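Local coordinates for uncharacterized protein Rv1825/MT1873 (Mycobacterium tuberculosis, PDB 3GMG) that is of unknown function but belongs to the UPF0749 (DUF881) family of probably membrane-associated bacterial proteins, this chain being the C-terminal part of the protein, at residues E60-G65 / V78-D83; A68-I71 / R76-R79; V82-V87 / L93-K98. All coordinates share one frame; numbering follows the deposited sequence.

Contact 1: E60-G65 / V78-D83; sequences ELRAAG and VRVGVD
Arg62, near the C-terminal end of helix 51-63, reaches across to the chain that leaves strand 77-79 and meets it at Val80, Gly81 and Val82. Little surface is buried, 101 Å² over both sides, and Arg62 is the one residue of 60-65 that takes part. The polar contacts lie at the rim of the guanidinium. Arg62 NH2 stands 2.8 Å from Gly81 O, which is close to the guanidinium plane but almost in line with the CZ-NH2 bond and so falls between the two N-H directions; the angle is too poor for a hydrogen bond, and any attraction is probably electrostatic. A water does make the link: it accepts a hydrogen bond from Arg62 NH2 at 2.9 Å and donates a longer one, 3.3 Å, to Val82 O. Arg62 NH1 is hydrogen-bonded to Asn59 OD1 on the same helix, which probably restricts how the guanidinium can turn.

The remaining contacts are van der Waals. CG1 of Val80 lies 3.6 Å from Arg62 NH2, approaching obliquely, and Val82 CA is a little farther off; Val82 also packs on Asp83 of the second subunit. CG of Arg62 is anti to its carbonyl carbon (chi1 -73°) and the chain runs extended to NE, a reach that spans backbones whose nearest CA atoms, Arg62 and Val82, are 10.0 Å apart.

Just beyond, Gly65, with positive phi, is the C-prime residue of a Schellman motif that ends the helix. Leu61 packs on Ile106 and Ala108 of strand 104-109 and on Ile69, while Val80 touches Ile69 and Ile71 of strand 68-72.

Contact 2: A68-I71 / R76-R79; sequences AIQI and RSVR
Ala68 and Arg79 meet at the start of the pairing, where CB of Ala68 lies 4.2 Å from Arg79 NH1. At Ile69 the link to Arg79 runs through a water that accepts hydrogen bonds from Ile69 N and from Arg79 NE, each 2.9 Å long, lying in the guanidinium plane on the arginine side. The arginine chain bends at chi2 (63°), which brings its CD to 3.6 Å from Ile69 O; Arg79 NH2 donates hydrogen bonds to Ala148 O and Val31 O. Gln70 pairs with Arg79 as a non-hydrogen-bonded pair, and its CA makes a CH...O contact with Val78 O. With CG anti to the backbone N (chi1 -179°) and the chain extended beyond it, Gln70 NE2 comes to 3.7 Å from Ser77 OG; Gln70 NE2 and Ser77 OG both hydrogen-bond to Asn72 OD1, while Gln70 OE1 takes the backbone N of Ala148. Ile71 and Val78 form the hydrogen-bonded pair, with 2.9 Å from Ile71 N to Val78 O in the carbonyl plane and the same length from Val78 N to Ile71 O. The axes of the two strands lie 155° apart in direction. This is an antiparallel beta hairpin, strand 77-79 forming one margin of the chain's five-stranded sheet.

Contact 3: V82-V87 / L93-K98; sequences VDTWVV and LTVDTK
Val86 and Val95 form an antiparallel non-hydrogen-bonded pair and Val87 and Thr94 the hydrogen-bonded pair beside it, joined by Val87 N to Thr94 O (3.0 Å) and Thr94 N to Val87 O (2.8 Å), while a longer bond, Asp96 N to Trp85 O, lies just beyond the paired residues. The carboxylate of Asp96 grips segment 82-87 with both oxygens. Thr84 OG1 donates to the syn lone pair of Asp96 OD2 (2.6 Å), while Trp85 N gives a nearly straight bond to Asp96 OD1 (2.9 Å, 163°), meeting it on the syn side but 21° out of the carboxylate plane. These two bonds probably fix the carboxylate's rotation; Arg150 adds a long, weak ion pair to OD2. The indole of Trp85 takes the position between backbone N and carbonyl carbon (chi1 47°), which lays it over the turn: Asp96 N sits 3.7 Å above one face, toward the rim. The six-membered ring of Trp85 also reaches the strand, Trp85 CZ3 touching Thr94 CG2 at 3.7 Å, the two side chains pointing the same way. On the Val86 face, Val86 CG1 meets Val95 CG2 at 4.1 Å, and Val86 also packs on Pro51 and Ile55 of helix 51-63. The whole is a beta hairpin of strands 86-87 and 92-95, followed directly by a type I' turn from Val95 to Lys98 that sends the chain back as the third strand of a small antiparallel meander.

From helix 51-63 the chain turns into strand 68-72, doubles back as strand 77-79, and then enters the three-stranded sheet through 80-85. Contact 2 closes the short hairpin between 68-71 and 76-79, and this lies within the longer loop that contact 1 closes from the helix end to the chain just past strand 77-79. Contact 3 follows in series, closing the next hairpin; it takes up Val82 and Asp83, where contact 1 ends. The hydrogen bond from Lys98 NZ to Ser77 O and the packing of Val78 on Lys98 and Val95 tie the small sheet to the edge of the five-stranded one, while a probable hydrogen bond from Val80 N to Ile69 O ties contact 1 to contact 2.

Contact 1: E60-G65 / V78-D83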
ATOM      1  N   GLU A  60       6.421   3.279  11.214  1.00 14.51           N
ATOM      2  CA  GLU A  60       7.747   3.557  11.756  1.00 14.56           C
ATOM      3  C   GLU A  60       8.740   2.466  11.334  1.00 14.54           C
ATOM      4  O   GLU A  60       9.869   2.746  10.941  1.00 14.79           O
ATOM      5  CB  GLU A  60       7.715   3.705  13.286  1.00 15.42           C
ATOM      6  CG  GLU A  60       7.058   5.007  13.708  1.00 17.32           C
ATOM      7  CD  GLU A  60       6.704   5.067  15.170  1.00 20.36           C
ATOM      8  OE1 GLU A  60       7.363   4.383  15.979  1.00 21.80           O
ATOM      9  OE2 GLU A  60       5.741   5.799  15.498  1.00 24.68           O
ATOM     10  N   LEU A  61       8.324   1.207  11.412  1.00 14.02           N
ATOM     11  CA  LEU A  61       9.185   0.100  11.018  1.00 14.10           C
ATOM     12  C   LEU A  61       9.489   0.144   9.519  1.00 15.02           C
ATOM     13  O   LEU A  61      10.624  -0.092   9.115  1.00 14.97           O
ATOM     14  CB  LEU A  61       8.570  -1.256  11.411  1.00 13.45           C
ATOM     15  CG  LEU A  61       8.487  -1.513  12.922  1.00 13.72           C
ATOM     16  CD1 LEU A  61       7.579  -2.730  13.166  1.00 14.71           C
ATOM     17  CD2 LEU A  61       9.877  -1.694  13.525  1.00 14.53           C
ATOM     18  N   ARG A  62       8.471   0.440   8.719  1.00 16.69           N
ATOM     19  CA  ARG A  62       8.680   0.620   7.279  1.00 18.07           C
ATOM     20  C   ARG A  62       9.652   1.744   7.006  1.00 18.15           C
ATOM     21  O   ARG A  62      10.549   1.594   6.154  1.00 19.63           O
ATOM     22  CB  ARG A  62       7.375   0.929   6.586  1.00 18.76           C
ATOM     23  CG  ARG A  62       6.476  -0.216   6.479  1.00 20.97           C
ATOM     24  CD  ARG A  62       5.159   0.250   5.921  1.00 23.48           C
ATOM     25  NE  ARG A  62       4.282  -0.856   5.592  1.00 24.32           N
ATOM     26  CZ  ARG A  62       2.957  -0.787   5.537  1.00 24.55           C
ATOM     27  NH1 ARG A  62       2.317   0.343   5.817  1.00 27.04           N
ATOM     28  NH2 ARG A  62       2.265  -1.868   5.217  1.00 25.25           N
ATOM     29  N   ALA A  63       9.502   2.861   7.723  1.00 17.98           N
ATOM     30  CA  ALA A  63      10.406   4.010   7.561  1.00 18.28           C
ATOM     31  C   ALA A  63      11.843   3.540   7.729  1.00 18.22           C
ATOM     32  O   ALA A  63      12.682   3.799   6.863  1.00 19.64           O
ATOM     33  CB  ALA A  63      10.072   5.157   8.546  1.00 18.11           C
ATOM     34  N   ALA A  64      12.085   2.743   8.785  1.00 16.89           N
ATOM     35  CA  ALA A  64      13.398   2.281   9.186  1.00 16.52           C
ATOM     36  C   ALA A  64      13.945   1.135   8.333  1.00 15.37           C
ATOM     37  O   ALA A  64      14.982   0.554   8.681  1.00 16.58           O
ATOM     38  CB  ALA A  64      13.350   1.830  10.665  1.00 17.00           C
ATOM     39  N   GLY A  65      13.230   0.775   7.273  1.00 15.17           N
ATOM     40  CA  GLY A  65      13.706  -0.165   6.285  1.00 14.84           C
ATOM     41  C   GLY A  65      13.292  -1.611   6.510  1.00 14.47           C
ATOM     42  O   GLY A  65      13.881  -2.516   5.941  1.00 15.54           O
ATOM     43  N   VAL A  78      -0.527 -12.227  11.615  1.00 14.86           N
ATOM     44  CA  VAL A  78      -0.844 -11.548  10.366  1.00 14.84           C
ATOM     45  C   VAL A  78       0.456 -11.090   9.714  1.00 12.82           C
ATOM     46  O   VAL A  78       1.264 -10.426  10.337  1.00 13.04           O
ATOM     47  CB  VAL A  78      -1.745 -10.334  10.589  1.00 14.99           C
ATOM     48  CG1 VAL A  78      -2.103  -9.683   9.244  1.00 17.26           C
ATOM     49  CG2 VAL A  78      -3.025 -10.743  11.333  1.00 18.62           C
ATOM     50  N   ARG A  79       0.650 -11.476   8.460  1.00 12.78           N
ATOM     51  CA  ARG A  79       1.749 -10.984   7.645  1.00 12.43           C
ATOM     52  C   ARG A  79       1.353  -9.638   7.087  1.00 13.24           C
ATOM     53  O   ARG A  79       0.355  -9.522   6.381  1.00 14.27           O
ATOM     54  CB  ARG A  79       2.014 -11.955   6.491  1.00 12.55           C
ATOM     55  CG  ARG A  79       3.150 -11.516   5.560  1.00 13.09           C
ATOM     56  CD  ARG A  79       4.497 -11.459   6.287  1.00 12.91           C
ATOM     57  NE  ARG A  79       5.612 -11.294   5.353  1.00 12.26           N
ATOM     58  CZ  ARG A  79       6.171 -12.263   4.642  1.00 14.24           C
ATOM     59  NH1 ARG A  79       7.158 -11.959   3.786  1.00 15.66           N
ATOM     60  NH2 ARG A  79       5.738 -13.516   4.740  1.00 15.65           N
ATOM     61  N   VAL A  80       2.119  -8.616   7.410  1.00 12.52           N
ATOM     62  CA  VAL A  80       1.815  -7.270   6.943  1.00 13.52           C
ATOM     63  C   VAL A  80       2.179  -7.125   5.481  1.00 14.13           C
ATOM     64  O   VAL A  80       3.188  -7.647   5.016  1.00 14.91           O
ATOM     65  CB  VAL A  80       2.560  -6.203   7.776  1.00 13.29           C
ATOM     66  CG1 VAL A  80       2.340  -4.799   7.221  1.00 13.75           C
ATOM     67  CG2 VAL A  80       2.094  -6.251   9.217  1.00 14.74           C
ATOM     68  N   GLY A  81       1.313  -6.423   4.750  1.00 15.16           N
ATOM     69  CA  GLY A  81       1.606  -6.024   3.379  1.00 15.92           C
ATOM     70  C   GLY A  81       1.209  -4.587   3.135  1.00 16.69           C
ATOM     71  O   GLY A  81       0.720  -3.892   4.026  1.00 16.87           O
ATOM     72  N   VAL A  82       1.398  -4.157   1.890  1.00 18.34           N
ATOM     73  CA  VAL A  82       1.256  -2.746   1.539  1.00 19.17           C
ATOM     74  C   VAL A  82      -0.160  -2.221   1.788  1.00 19.46           C
ATOM     75  O   VAL A  82      -0.332  -1.076   2.193  1.00 19.34           O
ATOM     76  CB  VAL A  82       1.706  -2.495   0.076  1.00 19.68           C
ATOM     77  CG1 VAL A  82       0.832  -3.279  -0.904  1.00 20.38           C
ATOM     78  CG2 VAL A  82       1.692  -0.999  -0.230  1.00 20.77           C
ATOM     79  N   ASP A  83      -1.160  -3.086   1.619  1.00 19.39           N
ATOM     80  CA  ASP A  83      -2.557  -2.714   1.830  1.00 20.34           C
ATOM     81  C   ASP A  83      -3.121  -3.157   3.168  1.00 20.24           C
ATOM     82  O   ASP A  83      -4.333  -3.116   3.372  1.00 21.27           O
ATOM     83  CB  ASP A  83      -3.447  -3.236   0.676  1.00 20.31           C
ATOM     84  CG  ASP A  83      -3.474  -4.765   0.557  1.00 23.78           C
ATOM     85  OD1 ASP A  83      -2.567  -5.463   1.050  1.00 23.61           O
ATOM     86  OD2 ASP A  83      -4.425  -5.295  -0.074  1.00 27.28           O
TER
HETATM   87  O   HOH W   1      -0.354  -0.733   5.451  1.00 35.52           O

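Contact 2: A68-I71 / R76-R79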
ATOM      1  N   ALA A  68      10.138  -7.223   6.134  1.00 12.20           N
ATOM      2  CA  ALA A  68       9.053  -8.126   6.409  1.00 12.06           C
ATOM      3  C   ALA A  68       8.573  -7.775   7.799  1.00 11.49           C
ATOM      4  O   ALA A  68       9.377  -7.449   8.668  1.00 11.71           O
ATOM      5  CB  ALA A  68       9.512  -9.599   6.337  1.00 12.87           C
ATOM      6  N   ILE A  69       7.253  -7.807   7.999  1.00 10.99           N
ATOM      7  CA  ILE A  69       6.636  -7.494   9.288  1.00 10.86           C
ATOM      8  C   ILE A  69       5.510  -8.478   9.543  1.00 11.06           C
ATOM      9  O   ILE A  69       4.715  -8.776   8.644  1.00 11.07           O
ATOM     10  CB  ILE A  69       6.083  -6.041   9.344  1.00 11.18           C
ATOM     11  CG1 ILE A  69       7.195  -5.029   9.061  1.00 11.74           C
ATOM     12  CG2 ILE A  69       5.453  -5.720  10.718  1.00 12.64           C
ATOM     13  CD1 ILE A  69       6.672  -3.586   8.917  1.00 14.05           C
ATOM     14  N   GLN A  70       5.446  -8.982  10.774  1.00 11.08           N
ATOM     15  CA  GLN A  70       4.364  -9.853  11.212  1.00 11.40           C
ATOM     16  C   GLN A  70       3.832  -9.345  12.536  1.00 11.59           C
ATOM     17  O   GLN A  70       4.591  -8.983  13.417  1.00 10.99           O
ATOM     18  CB  GLN A  70       4.911 -11.265  11.386  1.00 11.98           C
ATOM     19  CG  GLN A  70       3.912 -12.310  11.811  1.00 13.33           C
ATOM     20  CD  GLN A  70       4.485 -13.698  11.732  1.00 13.76           C
ATOM     21  OE1 GLN A  70       5.118 -14.088  10.740  1.00 13.49           O
ATOM     22  NE2 GLN A  70       4.224 -14.485  12.763  1.00 17.40           N
ATOM     23  N   ILE A  71       2.507  -9.316  12.683  1.00 11.40           N
ATOM     24  CA  ILE A  71       1.876  -8.924  13.951  1.00 11.91           C
ATOM     25  C   ILE A  71       1.221 -10.155  14.563  1.00 12.67           C
ATOM     26  O   ILE A  71       0.417 -10.794  13.903  1.00 12.16           O
ATOM     27  CB  ILE A  71       0.837  -7.823  13.733  1.00 12.55           C
ATOM     28  CG1 ILE A  71       1.513  -6.594  13.117  1.00 15.19           C
ATOM     29  CG2 ILE A  71       0.156  -7.449  15.057  1.00 13.02           C
ATOM     30  CD1 ILE A  71       0.557  -5.521  12.658  1.00 17.58           C
ATOM     31  N   ARG A  76      -2.989 -15.688  17.192  1.00 18.66           N
ATOM     32  CA  ARG A  76      -3.091 -15.438  15.753  1.00 18.99           C
ATOM     33  C   ARG A  76      -1.912 -14.631  15.227  1.00 17.75           C
ATOM     34  O   ARG A  76      -1.230 -13.962  15.994  1.00 17.20           O
ATOM     35  CB  ARG A  76      -4.389 -14.710  15.445  1.00 19.76           C
ATOM     36  CG  ARG A  76      -5.631 -15.593  15.701  1.00 24.00           C
ATOM     37  CD  ARG A  76      -6.896 -14.775  15.810  1.00 28.02           C
ATOM     38  NE  ARG A  76      -6.854 -13.847  16.945  1.00 32.45           N
ATOM     39  CZ  ARG A  76      -7.147 -14.148  18.215  1.00 34.98           C
ATOM     40  NH1 ARG A  76      -7.061 -13.199  19.141  1.00 34.52           N
ATOM     41  NH2 ARG A  76      -7.538 -15.378  18.572  1.00 37.01           N
ATOM     42  N   SER A  77      -1.687 -14.725  13.923  1.00 17.33           N
ATOM     43  CA  SER A  77      -0.578 -14.028  13.247  1.00 17.11           C
ATOM     44  C   SER A  77      -1.057 -13.399  11.945  1.00 16.78           C
ATOM     45  O   SER A  77      -1.888 -13.975  11.246  1.00 17.94           O
ATOM     46  CB  SER A  77       0.578 -14.980  12.966  1.00 17.80           C
ATOM     47  OG  SER A  77       1.011 -15.608  14.157  1.00 20.71           O
ATOM     48  N   VAL A  78      -0.527 -12.227  11.615  1.00 14.86           N
ATOM     49  CA  VAL A  78      -0.844 -11.548  10.366  1.00 14.84           C
ATOM     50  C   VAL A  78       0.456 -11.090   9.714  1.00 12.82           C
ATOM     51  O   VAL A  78       1.264 -10.426  10.337  1.00 13.04           O
ATOM     52  CB  VAL A  78      -1.745 -10.334  10.589  1.00 14.99           C
ATOM     53  CG1 VAL A  78      -2.103  -9.683   9.244  1.00 17.26           C
ATOM     54  CG2 VAL A  78      -3.025 -10.743  11.333  1.00 18.62           C
ATOM     55  N   ARG A  79       0.650 -11.476   8.460  1.00 12.78           N
ATOM     56  CA  ARG A  79       1.749 -10.984   7.645  1.00 12.43           C
ATOM     57  C   ARG A  79       1.353  -9.638   7.087  1.00 13.24           C
ATOM     58  O   ARG A  79       0.355  -9.522   6.381  1.00 14.27           O
ATOM     59  CB  ARG A  79       2.014 -11.955   6.491  1.00 12.55           C
ATOM     60  CG  ARG A  79       3.150 -11.516   5.560  1.00 13.09           C
ATOM     61  CD  ARG A  79       4.497 -11.459   6.287  1.00 12.91           C
ATOM     62  NE  ARG A  79       5.612 -11.294   5.353  1.00 12.26           N
ATOM     63  CZ  ARG A  79       6.171 -12.263   4.642  1.00 14.24           C
ATOM     64  NH1 ARG A  79       7.158 -11.959   3.786  1.00 15.66           N
ATOM     65  NH2 ARG A  79       5.738 -13.516   4.740  1.00 15.65           N
TER
HETATM   66  O   HOH W   2       5.752  -8.363   5.592  1.00 14.09           O

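Contact 3: V82-V87 / L93-K98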
ATOM      1  N   VAL A  82       1.398  -4.157   1.890  1.00 18.34           N
ATOM      2  CA  VAL A  82       1.256  -2.746   1.539  1.00 19.17           C
ATOM      3  C   VAL A  82      -0.160  -2.221   1.788  1.00 19.46           C
ATOM      4  O   VAL A  82      -0.332  -1.076   2.193  1.00 19.34           O
ATOM      5  CB  VAL A  82       1.706  -2.495   0.076  1.00 19.68           C
ATOM      6  CG1 VAL A  82       0.832  -3.279  -0.904  1.00 20.38           C
ATOM      7  CG2 VAL A  82       1.692  -0.999  -0.230  1.00 20.77           C
ATOM      8  N   ASP A  83      -1.160  -3.086   1.619  1.00 19.39           N
ATOM      9  CA  ASP A  83      -2.557  -2.714   1.830  1.00 20.34           C
ATOM     10  C   ASP A  83      -3.121  -3.157   3.168  1.00 20.24           C
ATOM     11  O   ASP A  83      -4.333  -3.116   3.372  1.00 21.27           O
ATOM     12  CB  ASP A  83      -3.447  -3.236   0.676  1.00 20.31           C
ATOM     13  CG  ASP A  83      -3.474  -4.765   0.557  1.00 23.78           C
ATOM     14  OD1 ASP A  83      -2.567  -5.463   1.050  1.00 23.61           O
ATOM     15  OD2 ASP A  83      -4.425  -5.295  -0.074  1.00 27.28           O
ATOM     16  N   THR A  84      -2.253  -3.559   4.098  1.00 19.97           N
ATOM     17  CA  THR A  84      -2.712  -3.938   5.423  1.00 20.30           C
ATOM     18  C   THR A  84      -3.438  -2.782   6.087  1.00 21.13           C
ATOM     19  O   THR A  84      -2.988  -1.644   6.020  1.00 22.12           O
ATOM     20  CB  THR A  84      -1.539  -4.401   6.307  1.00 19.51           C
ATOM     21  OG1 THR A  84      -1.147  -5.714   5.895  1.00 18.29           O
ATOM     22  CG2 THR A  84      -1.943  -4.427   7.783  1.00 19.29           C
ATOM     23  N   TRP A  85      -4.570  -3.096   6.707  1.00 22.08           N
ATOM     24  CA  TRP A  85      -5.376  -2.109   7.423  1.00 23.08           C
ATOM     25  C   TRP A  85      -5.589  -2.572   8.846  1.00 22.13           C
ATOM     26  O   TRP A  85      -5.558  -3.771   9.122  1.00 21.38           O
ATOM     27  CB  TRP A  85      -6.738  -1.877   6.733  1.00 23.82           C
ATOM     28  CG  TRP A  85      -7.500  -3.135   6.334  1.00 26.39           C
ATOM     29  CD1 TRP A  85      -7.531  -3.711   5.093  1.00 28.76           C
ATOM     30  CD2 TRP A  85      -8.344  -3.952   7.169  1.00 27.76           C
ATOM     31  NE1 TRP A  85      -8.327  -4.833   5.102  1.00 30.11           N
ATOM     32  CE2 TRP A  85      -8.836  -5.005   6.362  1.00 29.40           C
ATOM     33  CE3 TRP A  85      -8.727  -3.896   8.517  1.00 28.80           C
ATOM     34  CZ2 TRP A  85      -9.694  -5.995   6.861  1.00 30.22           C
ATOM     35  CZ3 TRP A  85      -9.570  -4.888   9.016  1.00 29.12           C
ATOM     36  CH2 TRP A  85     -10.051  -5.914   8.184  1.00 29.69           C
ATOM     37  N   VAL A  86      -5.790  -1.612   9.738  1.00 21.84           N
ATOM     38  CA  VAL A  86      -6.103  -1.898  11.135  1.00 21.44           C
ATOM     39  C   VAL A  86      -7.341  -1.102  11.537  1.00 21.78           C
ATOM     40  O   VAL A  86      -7.378   0.118  11.377  1.00 22.04           O
ATOM     41  CB  VAL A  86      -4.939  -1.518  12.072  1.00 21.26           C
ATOM     42  CG1 VAL A  86      -5.231  -1.979  13.502  1.00 21.54           C
ATOM     43  CG2 VAL A  86      -3.615  -2.103  11.558  1.00 21.41           C
ATOM     44  N   VAL A  87      -8.336  -1.804  12.063  1.00 22.14           N
ATOM     45  CA  VAL A  87      -9.539  -1.153  12.600  1.00 22.94           C
ATOM     46  C   VAL A  87      -9.835  -1.737  13.971  1.00 23.36           C
ATOM     47  O   VAL A  87      -9.110  -2.606  14.460  1.00 23.50           O
ATOM     48  CB  VAL A  87     -10.766  -1.320  11.663  1.00 23.13           C
ATOM     49  CG1 VAL A  87     -10.485  -0.735  10.291  1.00 23.75           C
ATOM     50  CG2 VAL A  87     -11.183  -2.774  11.560  1.00 23.60           C
ATOM     51  N   LEU A  93      -8.241  -5.310  18.134  1.00 20.67           N
ATOM     52  CA  LEU A  93      -7.802  -4.720  16.876  1.00 20.42           C
ATOM     53  C   LEU A  93      -7.938  -5.738  15.749  1.00 20.89           C
ATOM     54  O   LEU A  93      -7.393  -6.848  15.851  1.00 22.35           O
ATOM     55  CB  LEU A  93      -6.332  -4.298  16.982  1.00 20.06           C
ATOM     56  CG  LEU A  93      -5.965  -3.274  18.049  1.00 19.81           C
ATOM     57  CD1 LEU A  93      -4.481  -2.952  17.973  1.00 19.01           C
ATOM     58  CD2 LEU A  93      -6.761  -1.988  17.913  1.00 19.43           C
ATOM     59  N   THR A  94      -8.642  -5.381  14.678  1.00 20.90           N
ATOM     60  CA  THR A  94      -8.772  -6.254  13.520  1.00 21.20           C
ATOM     61  C   THR A  94      -7.729  -5.820  12.496  1.00 21.16           C
ATOM     62  O   THR A  94      -7.764  -4.699  11.988  1.00 21.17           O
ATOM     63  CB  THR A  94     -10.201  -6.211  12.905  1.00 21.57           C
ATOM     64  OG1 THR A  94     -11.155  -6.543  13.920  1.00 23.93           O
ATOM     65  CG2 THR A  94     -10.335  -7.195  11.756  1.00 22.85           C
ATOM     66  N   VAL A  95      -6.786  -6.717  12.222  1.00 20.76           N
ATOM     67  CA  VAL A  95      -5.736  -6.482  11.237  1.00 20.31           C
ATOM     68  C   VAL A  95      -5.948  -7.452  10.076  1.00 20.63           C
ATOM     69  O   VAL A  95      -5.852  -8.670  10.254  1.00 20.21           O
ATOM     70  CB  VAL A  95      -4.328  -6.695  11.848  1.00 20.19           C
ATOM     71  CG1 VAL A  95      -3.257  -6.271  10.851  1.00 20.05           C
ATOM     72  CG2 VAL A  95      -4.165  -5.911  13.165  1.00 19.85           C
ATOM     73  N   ASP A  96      -6.283  -6.929   8.899  1.00 21.37           N
ATOM     74  CA  ASP A  96      -6.565  -7.762   7.721  1.00 22.52           C
ATOM     75  C   ASP A  96      -7.504  -8.947   8.042  1.00 23.39           C
ATOM     76  O   ASP A  96      -7.214 -10.102   7.742  1.00 23.57           O
ATOM     77  CB  ASP A  96      -5.248  -8.235   7.096  1.00 22.51           C
ATOM     78  CG  ASP A  96      -4.423  -7.087   6.545  1.00 23.16           C
ATOM     79  OD1 ASP A  96      -4.957  -5.962   6.430  1.00 25.28           O
ATOM     80  OD2 ASP A  96      -3.236  -7.303   6.229  1.00 23.14           O
ATOM     81  N   THR A  97      -8.620  -8.620   8.687  1.00 25.04           N
ATOM     82  CA  THR A  97      -9.687  -9.567   9.072  1.00 26.16           C
ATOM     83  C   THR A  97      -9.406 -10.389  10.323  1.00 25.97           C
ATOM     84  O   THR A  97     -10.315 -11.059  10.820  1.00 27.08           O
ATOM     85  CB  THR A  97     -10.119 -10.560   7.939  1.00 26.54           C
ATOM     86  OG1 THR A  97      -9.217 -11.672   7.879  1.00 28.52           O
ATOM     87  CG2 THR A  97     -10.219  -9.863   6.580  1.00 27.31           C
ATOM     88  N   LYS A  98      -8.179 -10.358  10.845  1.00 24.85           N
ATOM     89  CA  LYS A  98      -7.868 -11.102  12.056  1.00 24.61           C
ATOM     90  C   LYS A  98      -7.994 -10.227  13.287  1.00 23.17           C
ATOM     91  O   LYS A  98      -7.352  -9.177  13.391  1.00 22.15           O
ATOM     92  CB  LYS A  98      -6.470 -11.704  11.973  1.00 24.70           C
ATOM     93  CG  LYS A  98      -6.337 -12.679  10.825  1.00 27.58           C
ATOM     94  CD  LYS A  98      -5.236 -13.659  11.071  1.00 30.07           C
ATOM     95  CE  LYS A  98      -5.102 -14.614   9.911  1.00 30.80           C
ATOM     96  NZ  LYS A  98      -3.803 -15.311   9.961  1.00 32.43           N
TER
HETATM   97  O   HOH W   3      -5.443  -6.289   3.542  1.00 37.60           O